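Long-range contact in aminoglycoside acetyltransferase meta-AAC0020 (Uncultured bacterium, PDB 5F47), which probably transfers an acetyl group from acetyl-coenzyme A to aminoglycoside antibiotics, as a GNAT-fold resistance enzyme from a soil metagenome: residues 56-64 with 107-118. Numbering follows the deposited sequence.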
loop_
_atom_site.group_PDB
_atom_site.type_symbol
_atom_site.label_atom_id
_atom_site.label_comp_id
_atom_site.label_asym_id
_atom_site.label_seq_id
_atom_site.Cartn_x
_atom_site.Cartn_y
_atom_site.Cartn_z
ATOM N N ASN B 56 -1.726 -11.870 -5.220
ATOM C CA ASN B 56 -2.013 -10.741 -4.325
ATOM C C ASN B 56 -2.181 -9.433 -5.084
ATOM O O ASN B 56 -2.065 -8.345 -4.514
ATOM C CB ASN B 56 -0.902 -10.602 -3.302
ATOM C CG ASN B 56 0.464 -10.509 -3.945
ATOM O OD1 ASN B 56 0.596 -10.125 -5.123
ATOM N ND2 ASN B 56 1.493 -10.829 -3.170
ATOM N N PHE B 57 -2.476 -9.551 -6.375
ATOM C CA PHE B 57 -2.631 -8.401 -7.252
ATOM C C PHE B 57 -3.820 -8.646 -8.153
ATOM O O PHE B 57 -3.895 -9.678 -8.816
ATOM C CB PHE B 57 -1.351 -8.191 -8.081
ATOM C CG PHE B 57 -1.407 -7.020 -9.001
ATOM C CD1 PHE B 57 -1.366 -5.731 -8.487
ATOM C CD2 PHE B 57 -1.480 -7.199 -10.384
ATOM C CE1 PHE B 57 -1.394 -4.626 -9.338
ATOM C CE2 PHE B 57 -1.506 -6.109 -11.236
ATOM C CZ PHE B 57 -1.462 -4.817 -10.713
ATOM N N TYR B 58 -4.760 -7.710 -8.163
ATOM C CA TYR B 58 -5.973 -7.849 -8.971
ATOM C C TYR B 58 -6.287 -6.562 -9.717
ATOM O O TYR B 58 -6.297 -5.479 -9.137
ATOM C CB TYR B 58 -7.171 -8.240 -8.106
ATOM C CG TYR B 58 -7.117 -9.634 -7.559
ATOM C CD1 TYR B 58 -7.478 -10.718 -8.348
ATOM C CD2 TYR B 58 -6.737 -9.871 -6.251
ATOM C CE1 TYR B 58 -7.453 -12.010 -7.849
ATOM C CE2 TYR B 58 -6.712 -11.157 -5.743
ATOM C CZ TYR B 58 -7.064 -12.218 -6.549
ATOM O OH TYR B 58 -7.048 -13.498 -6.047
ATOM N N VAL B 59 -6.612 -6.722 -10.997
ATOM C CA VAL B 59 -6.889 -5.619 -11.901
ATOM C C VAL B 59 -8.335 -5.709 -12.370
ATOM O O VAL B 59 -8.792 -6.778 -12.786
ATOM C CB VAL B 59 -5.964 -5.649 -13.131
ATOM C CG1 VAL B 59 -6.211 -4.444 -14.018
ATOM C CG2 VAL B 59 -4.498 -5.693 -12.708
ATOM N N PHE B 60 -9.066 -4.603 -12.283
ATOM C CA PHE B 60 -10.428 -4.572 -12.803
ATOM C C PHE B 60 -10.481 -3.579 -13.947
ATOM O O PHE B 60 -9.935 -2.484 -13.833
ATOM C CB PHE B 60 -11.424 -4.183 -11.713
ATOM C CG PHE B 60 -11.538 -5.196 -10.609
ATOM C CD1 PHE B 60 -10.576 -5.254 -9.612
ATOM C CD2 PHE B 60 -12.587 -6.094 -10.579
ATOM C CE1 PHE B 60 -10.668 -6.189 -8.598
ATOM C CE2 PHE B 60 -12.684 -7.029 -9.558
ATOM C CZ PHE B 60 -11.702 -7.076 -8.579
ATOM N N VAL B 61 -11.136 -3.950 -15.038
ATOM C CA VAL B 61 -11.236 -3.052 -16.183
ATOM C C VAL B 61 -12.662 -2.816 -16.644
ATOM O O VAL B 61 -13.573 -3.609 -16.393
ATOM C CB VAL B 61 -10.408 -3.568 -17.382
ATOM C CG1 VAL B 61 -8.936 -3.696 -16.987
ATOM C CG2 VAL B 61 -10.938 -4.895 -17.919
ATOM N N ALA B 62 -12.841 -1.694 -17.329
ATOM C CA ALA B 62 -14.114 -1.372 -17.962
ATOM C C ALA B 62 -13.925 -1.417 -19.460
ATOM O O ALA B 62 -12.957 -0.866 -19.986
ATOM C CB ALA B 62 -14.604 -0.013 -17.525
ATOM N N LEU B 63 -14.857 -2.069 -20.152
ATOM C CA LEU B 63 -14.724 -2.305 -21.578
ATOM C C LEU B 63 -15.938 -1.804 -22.323
ATOM O O LEU B 63 -17.068 -2.034 -21.896
ATOM C CB LEU B 63 -14.551 -3.791 -21.860
ATOM C CG LEU B 63 -13.238 -4.438 -21.439
ATOM C CD1 LEU B 63 -13.506 -5.827 -20.900
ATOM C CD2 LEU B 63 -12.307 -4.503 -22.632
ATOM N N LEU B 64 -15.697 -1.100 -23.421
ATOM C CA LEU B 64 -16.725 -0.855 -24.418
ATOM C C LEU B 64 -16.295 -1.640 -25.643
ATOM O O LEU B 64 -15.257 -1.346 -26.241
ATOM C CB LEU B 64 -16.881 0.630 -24.711
ATOM C CG LEU B 64 -17.481 1.394 -23.532
ATOM C CD1 LEU B 64 -17.531 2.873 -23.834
ATOM C CD2 LEU B 64 -18.888 0.875 -23.245
ATOM N N LEU B 107 -16.577 0.386 -11.369
ATOM C CA LEU B 107 -15.309 -0.264 -11.060
ATOM C C LEU B 107 -15.133 -0.431 -9.544
ATOM O O LEU B 107 -14.743 -1.501 -9.071
ATOM C CB LEU B 107 -14.130 0.545 -11.647
ATOM C CG LEU B 107 -13.934 0.390 -13.159
ATOM C CD1 LEU B 107 -12.976 1.439 -13.687
ATOM C CD2 LEU B 107 -13.454 -1.029 -13.506
ATOM N N ILE B 108 -15.426 0.627 -8.785
ATOM C CA ILE B 108 -15.317 0.562 -7.333
ATOM C C ILE B 108 -16.309 -0.443 -6.747
ATOM O O ILE B 108 -15.940 -1.248 -5.885
ATOM C CB ILE B 108 -15.534 1.947 -6.700
ATOM C CG1 ILE B 108 -14.342 2.859 -7.018
ATOM C CG2 ILE B 108 -15.752 1.844 -5.161
ATOM C CD1 ILE B 108 -13.035 2.451 -6.339
ATOM N N THR B 109 -17.546 -0.421 -7.233
ATOM C CA THR B 109 -18.543 -1.374 -6.755
ATOM C C THR B 109 -18.099 -2.821 -7.001
ATOM O O THR B 109 -18.200 -3.661 -6.103
ATOM C CB THR B 109 -19.898 -1.112 -7.410
ATOM O OG1 THR B 109 -20.374 0.185 -7.006
ATOM C CG2 THR B 109 -20.922 -2.165 -6.987
ATOM N N ALA B 110 -17.594 -3.114 -8.198
ATOM C CA ALA B 110 -17.185 -4.484 -8.526
ATOM C C ALA B 110 -16.000 -4.924 -7.676
ATOM O O ALA B 110 -15.908 -6.071 -7.245
ATOM C CB ALA B 110 -16.842 -4.587 -10.010
ATOM N N THR B 111 -15.098 -3.985 -7.437
ATOM C CA THR B 111 -13.906 -4.263 -6.667
ATOM C C THR B 111 -14.270 -4.574 -5.230
ATOM O O THR B 111 -13.828 -5.584 -4.675
ATOM C CB THR B 111 -12.948 -3.074 -6.729
ATOM O OG1 THR B 111 -12.532 -2.902 -8.084
ATOM C CG2 THR B 111 -11.701 -3.309 -5.860
ATOM N N ASN B 112 -15.086 -3.717 -4.626
ATOM C CA ASN B 112 -15.470 -3.953 -3.239
ATOM C C ASN B 112 -16.330 -5.200 -3.080
ATOM O O ASN B 112 -16.230 -5.892 -2.066
ATOM C CB ASN B 112 -16.173 -2.728 -2.661
ATOM C CG ASN B 112 -15.224 -1.566 -2.500
ATOM O OD1 ASN B 112 -14.005 -1.732 -2.646
ATOM N ND2 ASN B 112 -15.757 -0.388 -2.203
ATOM N N GLN B 113 -17.177 -5.496 -4.067
ATOM C CA GLN B 113 -17.941 -6.730 -4.054
ATOM C C GLN B 113 -17.017 -7.955 -4.078
ATOM O O GLN B 113 -17.233 -8.927 -3.354
ATOM C CB GLN B 113 -18.891 -6.769 -5.249
ATOM C CG GLN B 113 -19.704 -8.056 -5.369
ATOM C CD GLN B 113 -20.680 -8.262 -4.223
ATOM O OE1 GLN B 113 -21.182 -7.303 -3.632
ATOM N NE2 GLN B 113 -20.951 -9.523 -3.901
ATOM N N PHE B 114 -16.001 -7.907 -4.933
ATOM C CA PHE B 114 -15.027 -8.996 -5.022
ATOM C C PHE B 114 -14.321 -9.268 -3.683
ATOM O O PHE B 114 -14.248 -10.416 -3.234
ATOM C CB PHE B 114 -13.999 -8.663 -6.104
ATOM C CG PHE B 114 -12.887 -9.668 -6.235
ATOM C CD1 PHE B 114 -13.124 -10.910 -6.810
ATOM C CD2 PHE B 114 -11.593 -9.344 -5.828
ATOM C CE1 PHE B 114 -12.090 -11.830 -6.949
ATOM C CE2 PHE B 114 -10.561 -10.256 -5.976
ATOM C CZ PHE B 114 -10.807 -11.484 -6.529
ATOM N N TYR B 115 -13.849 -8.212 -3.037
ATOM C CA TYR B 115 -13.090 -8.389 -1.812
ATOM C C TYR B 115 -14.025 -8.715 -0.649
ATOM O O TYR B 115 -13.624 -9.378 0.313
ATOM C CB TYR B 115 -12.241 -7.156 -1.540
ATOM C CG TYR B 115 -11.012 -7.110 -2.427
ATOM C CD1 TYR B 115 -10.075 -8.125 -2.376
ATOM C CD2 TYR B 115 -10.801 -6.050 -3.286
ATOM C CE1 TYR B 115 -8.928 -8.091 -3.173
ATOM C CE2 TYR B 115 -9.650 -5.995 -4.093
ATOM C CZ TYR B 115 -8.732 -7.016 -4.019
ATOM O OH TYR B 115 -7.599 -6.986 -4.807
ATOM N N THR B 116 -15.284 -8.283 -0.749
ATOM C CA THR B 116 -16.282 -8.685 0.254
ATOM C C THR B 116 -16.520 -10.193 0.224
ATOM O O THR B 116 -16.577 -10.858 1.275
ATOM C CB THR B 116 -17.639 -7.956 0.044
ATOM O OG1 THR B 116 -17.448 -6.545 0.195
ATOM C CG2 THR B 116 -18.687 -8.429 1.046
ATOM N N GLU B 117 -16.670 -10.727 -0.979
ATOM C CA GLU B 117 -16.887 -12.158 -1.158
ATOM C C GLU B 117 -15.707 -12.965 -0.619
ATOM O O GLU B 117 -15.886 -14.068 -0.098
ATOM C CB GLU B 117 -17.125 -12.478 -2.634
ATOM C CG GLU B 117 -18.447 -11.953 -3.181
ATOM C CD GLU B 117 -18.499 -11.911 -4.707
ATOM O OE1 GLU B 117 -17.432 -12.015 -5.361
ATOM O OE2 GLU B 117 -19.615 -11.768 -5.255
ATOM N N LYS B 118 -14.512 -12.398 -0.740
ATOM C CA LYS B 118 -13.286 -13.012 -0.235
ATOM C C LYS B 118 -13.077 -12.802 1.257
ATOM O O LYS B 118 -12.098 -13.280 1.819
ATOM C CB LYS B 118 -12.072 -12.473 -1.001
ATOM C CG LYS B 118 -12.026 -12.929 -2.450
ATOM C CD LYS B 118 -10.880 -12.269 -3.197
ATOM C CE LYS B 118 -9.530 -12.806 -2.761
ATOM N NZ LYS B 118 -9.315 -14.192 -3.263
HETATM O O HOH W 1 -9.797 -15.181 -6.578
#
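F60, Y58 and L107 bury the most surface where strand 57-64 packs on residues 107-117 of helix 103-117; the axes of the two segments pass 8.9 Å apart, 146° between their N-to-C directions, broadly antiparallel but clearly skewed. T111 covers one face of the F60 ring: CA sits 4.2 Å from the ring centroid in a CH-pi contact, and OG1 comes within 3.4 Å of F60 CD1, offset toward the rim. That hydroxyl is held by its own helix, donating to L107 O (2.8 Å), which also accepts T111 N from the other face of its carbonyl plane. At its far end F60 turns an edge to F114, CZ lying 3.6 Å from F114 CD2, in an offset edge-to-face pair. F114, its CG anti to the backbone N (chi1 176°), reaches out toward the strand and drives its own edge into Y58: CE2 stands over the centre of the tyrosine ring, a T-shaped pair with planes at 65°. Y115 OH packs 3.3 Å from Y58 CD2 and is hydrogen-bonded with S74 OG, which is also hydrogen-bonded with Y58 O. A water links Y58 OH (3.3 Å) with K118 NZ, the bond to the lysine being weak. L107 closes the other end, CD2 resting against F60 O, the V61 backbone and A62 CB. No direct hydrogen bond joins the segments; the aromatic cluster of Y58, F60 and F114, continued at one end by L107, seats helix 103-117 on one face of the GNAT sheet. Strands 11-15 and 67-77 flank strand 57-64, contributing R15 beside F60 and F114 and L72 beside T111, while V59 points away, toward helix 21-34 on the opposite face.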